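Local structure of endopolygalacturonase (Chondrostereum purpureum, 1KCD) at residues 225-230 / 256-261. The protein probably hydrolyses the alpha-1,4 linkages between galacturonic acid units inside polygalacturonate, the backbone of plant cell-wall pectin. Numbering follows the deposited sequence.
Sequences VRIKAQ and VLISQS. With GTR (beta-D-galactopyranuronic acid), chain C; GTK (beta-D-galactofuranuronic acid), chain B.
Val256 lies side by side with Val225, their CG2 methyls 3.9 Å apart on the face that also carries Ile227 and Ile258. Leu257 joins the parallel strands twice: its N donates to Val225 O and its O accepts from Ile227 N at 3.0 Å. On the other face Leu257 CB touches Arg226 CG at 4.0 Å. From there the arginine chain, bent at chi3 (-76°), carries its guanidinium to the galactopyranuronate carboxylate, where Arg226 NH2 donates to O6A at 2.8 Å and Arg226 NH1 to O6B. Lys228 CE lies over the centre of one guanidinium face, and Lys228 NZ reaches O6B of the same sugar and, at 2.7 Å, O6A of the galactofuranuronate; Asp174 forms salt bridges with both bases. A leucine replacing Arg226 would probably leave the pyranuronate carboxylate without its two-pronged partner. Ile258 packs CG1 against Ile227 CG1. Ser259 N meets Ile227 O at 2.8 Å, nearly linearly, while Ser259 OG accepts from Ser261 N in an ST turn and is also hydrogen-bonded to Asp265 O. Beyond, Gln260 CG rests 4.1 Å from Ala229 CB. These are neighbouring coils of the right-handed parallel beta-helix of glycoside hydrolase family 28, with Arg226 and Lys228 projecting into the galacturonate-binding cleft.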
ATOM      1  N   VAL A 225      -6.332  -9.239   5.704  1.00  6.32           N
ATOM      2  CA  VAL A 225      -6.787  -7.839   5.635  1.00  6.15           C
ATOM      3  C   VAL A 225      -6.837  -7.256   7.036  1.00  6.30           C
ATOM      4  O   VAL A 225      -7.199  -7.953   7.989  1.00  7.41           O
ATOM      5  CB  VAL A 225      -8.133  -7.661   4.901  1.00  7.08           C
ATOM      6  CG1 VAL A 225      -8.040  -8.214   3.481  1.00  6.85           C
ATOM      7  CG2 VAL A 225      -9.289  -8.326   5.679  1.00  9.02           C
ATOM      8  N   ARG A 226      -6.454  -5.972   7.113  1.00  7.19           N
ATOM      9  CA  ARG A 226      -6.559  -5.251   8.366  1.00  6.26           C
ATOM     10  C   ARG A 226      -7.145  -3.854   8.189  1.00  5.23           C
ATOM     11  O   ARG A 226      -6.889  -3.173   7.203  1.00  6.41           O
ATOM     12  CB  ARG A 226      -5.155  -5.031   8.957  1.00 11.89           C
ATOM     13  CG  ARG A 226      -4.485  -6.178   9.692  1.00 15.66           C
ATOM     14  CD  ARG A 226      -3.340  -5.536  10.537  1.00 11.99           C
ATOM     15  NE  ARG A 226      -2.273  -5.226   9.543  1.00 10.81           N
ATOM     16  CZ  ARG A 226      -1.060  -4.849   9.904  1.00  9.07           C
ATOM     17  NH1 ARG A 226      -0.736  -4.662  11.201  1.00  8.74           N
ATOM     18  NH2 ARG A 226      -0.111  -4.586   8.998  1.00  8.34           N
ATOM     19  N   ILE A 227      -7.890  -3.454   9.242  1.00  5.47           N
ATOM     20  CA  ILE A 227      -8.177  -2.043   9.430  1.00  5.64           C
ATOM     21  C   ILE A 227      -7.626  -1.699  10.790  1.00  5.44           C
ATOM     22  O   ILE A 227      -8.104  -2.252  11.787  1.00  7.99           O
ATOM     23  CB  ILE A 227      -9.674  -1.700   9.341  1.00  5.61           C
ATOM     24  CG1 ILE A 227     -10.240  -2.298   8.035  1.00  6.60           C
ATOM     25  CG2 ILE A 227      -9.900  -0.184   9.474  1.00  6.87           C
ATOM     26  CD1 ILE A 227     -11.756  -2.006   7.914  1.00  8.08           C
ATOM     27  N   LYS A 228      -6.597  -0.877  10.823  1.00  5.44           N
ATOM     28  CA  LYS A 228      -5.887  -0.560  12.062  1.00  5.92           C
ATOM     29  C   LYS A 228      -5.978   0.913  12.338  1.00  5.48           C
ATOM     30  O   LYS A 228      -5.691   1.725  11.468  1.00  6.84           O
ATOM     31  CB  LYS A 228      -4.393  -0.962  11.941  1.00  6.36           C
ATOM     32  CG  LYS A 228      -3.716  -0.890  10.564  1.00  7.39           C
ATOM     33  CD  LYS A 228      -2.207  -1.189  10.657  1.00  8.31           C
ATOM     34  CE  LYS A 228      -1.603  -1.324   9.232  1.00  7.75           C
ATOM     35  NZ  LYS A 228      -0.158  -1.293   9.265  1.00  7.39           N
ATOM     36  N   ALA A 229      -6.370   1.251  13.556  1.00  5.75           N
ATOM     37  CA  ALA A 229      -6.374   2.628  13.981  1.00  6.04           C
ATOM     38  C   ALA A 229      -5.553   2.754  15.240  1.00  5.28           C
ATOM     39  O   ALA A 229      -5.640   1.929  16.154  1.00  6.52           O
ATOM     40  CB  ALA A 229      -7.786   3.162  14.260  1.00  6.78           C
ATOM     41  N   GLN A 230      -4.719   3.818  15.254  1.00  5.90           N
ATOM     42  CA  GLN A 230      -3.950   4.080  16.462  1.00  6.79           C
ATOM     43  C   GLN A 230      -4.881   4.266  17.654  1.00  6.73           C
ATOM     44  O   GLN A 230      -5.868   5.012  17.576  1.00  6.79           O
ATOM     45  CB  GLN A 230      -3.125   5.375  16.242  1.00  7.43           C
ATOM     46  CG  GLN A 230      -2.067   5.146  15.155  1.00  8.20           C
ATOM     47  CD  GLN A 230      -1.344   6.369  14.655  1.00 10.63           C
ATOM     48  OE1 GLN A 230      -1.239   7.370  15.377  1.00 12.98           O
ATOM     49  NE2 GLN A 230      -0.777   6.293  13.453  1.00 12.24           N
ATOM     50  N   VAL A 256      -8.315 -11.828   9.371  1.00  7.17           N
ATOM     51  CA  VAL A 256      -8.906 -10.477   9.416  1.00  6.99           C
ATOM     52  C   VAL A 256      -8.591  -9.881  10.783  1.00  7.44           C
ATOM     53  O   VAL A 256      -8.876 -10.554  11.799  1.00  7.39           O
ATOM     54  CB  VAL A 256     -10.431 -10.498   9.242  1.00  7.57           C
ATOM     55  CG1 VAL A 256     -11.054  -9.134   9.361  1.00  8.45           C
ATOM     56  CG2 VAL A 256     -10.768 -11.203   7.909  1.00  8.78           C
ATOM     57  N   LEU A 257      -8.018  -8.675  10.837  1.00  7.29           N
ATOM     58  CA  LEU A 257      -7.882  -7.961  12.118  1.00  7.16           C
ATOM     59  C   LEU A 257      -8.401  -6.552  11.927  1.00  6.81           C
ATOM     60  O   LEU A 257      -7.852  -5.781  11.148  1.00  9.17           O
ATOM     61  CB  LEU A 257      -6.437  -7.993  12.639  1.00  7.37           C
ATOM     62  CG  LEU A 257      -6.211  -7.194  13.953  1.00  8.93           C
ATOM     63  CD1 LEU A 257      -6.993  -7.846  15.105  1.00  9.31           C
ATOM     64  CD2 LEU A 257      -4.732  -7.083  14.291  1.00 11.32           C
ATOM     65  N   ILE A 258      -9.521  -6.275  12.589  1.00  6.41           N
ATOM     66  CA  ILE A 258     -10.090  -4.924  12.573  1.00  6.61           C
ATOM     67  C   ILE A 258      -9.908  -4.406  13.970  1.00  6.88           C
ATOM     68  O   ILE A 258     -10.496  -4.987  14.892  1.00  7.60           O
ATOM     69  CB  ILE A 258     -11.544  -4.930  12.115  1.00  8.81           C
ATOM     70  CG1 ILE A 258     -11.539  -5.382  10.603  1.00 16.57           C
ATOM     71  CG2 ILE A 258     -12.250  -3.610  12.299  1.00  7.25           C
ATOM     72  CD1 ILE A 258     -12.902  -5.495  10.061  1.00 25.31           C
ATOM     73  N   SER A 259      -9.045  -3.400  14.190  1.00  5.93           N
ATOM     74  CA  SER A 259      -8.628  -3.074  15.531  1.00  6.38           C
ATOM     75  C   SER A 259      -8.335  -1.599  15.717  1.00  6.40           C
ATOM     76  O   SER A 259      -7.653  -0.960  14.903  1.00  7.20           O
ATOM     77  CB  SER A 259      -7.323  -3.849  15.817  1.00  9.23           C
ATOM     78  OG  SER A 259      -6.727  -3.423  17.017  1.00 11.64           O
ATOM     79  N   GLN A 260      -8.828  -1.106  16.857  1.00  6.10           N
ATOM     80  CA  GLN A 260      -8.571   0.266  17.274  1.00  5.83           C
ATOM     81  C   GLN A 260      -7.565   0.307  18.408  1.00  6.60           C
ATOM     82  O   GLN A 260      -7.481   1.303  19.157  1.00  7.31           O
ATOM     83  CB  GLN A 260      -9.887   0.933  17.632  1.00  6.31           C
ATOM     84  CG  GLN A 260     -10.685   1.229  16.355  1.00  6.87           C
ATOM     85  CD  GLN A 260     -12.148   1.538  16.596  1.00  6.50           C
ATOM     86  OE1 GLN A 260     -12.755   1.056  17.561  1.00  6.96           O
ATOM     87  NE2 GLN A 260     -12.778   2.304  15.699  1.00  6.75           N
ATOM     88  N   SER A 261      -6.722  -0.720  18.500  1.00  7.78           N
ATOM     89  CA  SER A 261      -5.668  -0.792  19.530  1.00  8.16           C
ATOM     90  C   SER A 261      -4.261  -0.545  19.019  1.00  7.50           C
ATOM     91  O   SER A 261      -3.313  -0.724  19.780  1.00  9.17           O
ATOM     92  CB  SER A 261      -5.692  -2.218  20.142  1.00 10.92           C
ATOM     93  OG  SER A 261      -6.950  -2.427  20.768  1.00 12.70           O
TER
HETATM   94  C1  GTR C1002       5.880  -4.413  12.130  1.00  8.65           C
HETATM   95  C2  GTR C1002       6.711  -3.159  11.754  1.00  8.73           C
HETATM   96  C3  GTR C1002       5.950  -2.005  12.124  1.00  7.45           C
HETATM   97  C4  GTR C1002       4.562  -1.896  11.345  1.00  7.73           C
HETATM   98  C5  GTR C1002       3.879  -3.251  11.632  1.00  7.43           C
HETATM   99  C6  GTR C1002       2.593  -3.357  10.826  1.00  7.92           C
HETATM  100  O1  GTR C1002       6.564  -5.569  11.692  1.00  9.04           O
HETATM  101  O2  GTR C1002       7.948  -3.209  12.531  1.00  9.43           O
HETATM  102  O3  GTR C1002       6.681  -0.772  11.759  1.00  9.34           O
HETATM  103  O4  GTR C1002       4.798  -1.724   9.913  1.00  8.67           O
HETATM  104  O5  GTR C1002       4.731  -4.352  11.271  1.00  7.53           O
HETATM  105  O6A GTR C1002       2.468  -4.152   9.869  1.00  9.04           O
HETATM  106  O6B GTR C1002       1.663  -2.608  11.167  1.00  8.89           O
HETATM  107  C1  GTK B1001       4.600   2.322   6.962  0.59 10.19           C
HETATM  108  O1  GTK B1001       4.766   3.730   6.864  0.59 12.37           O
HETATM  109  C2  GTK B1001       5.735   1.624   7.657  0.59  8.64           C
HETATM  110  O2  GTK B1001       5.676   0.218   7.321  0.59  5.28           O
HETATM  111  C3  GTK B1001       5.305   1.716   9.139  0.59  8.43           C
HETATM  112  O3  GTK B1001       6.006   2.809   9.716  0.59  7.96           O
HETATM  113  C4  GTK B1001       3.817   2.082   9.091  0.59  8.53           C
HETATM  114  O4  GTK B1001       3.423   2.141   7.727  0.59 10.68           O
HETATM  115  C5  GTK B1001       2.896   1.224   9.954  0.59  8.00           C
HETATM  116  O5  GTK B1001       2.709   0.013   9.238  0.59  7.19           O
HETATM  117  C6  GTK B1001       1.541   1.750  10.321  0.59  9.19           C
HETATM  118  O6B GTK B1001       1.557   2.843  11.084  0.59 10.97           O
HETATM  119  O6A GTK B1001       0.489   1.265   9.947  0.59 17.81           O
HETATM  120  O   HOH W   1      -8.508   3.979  17.747  1.00 15.40           O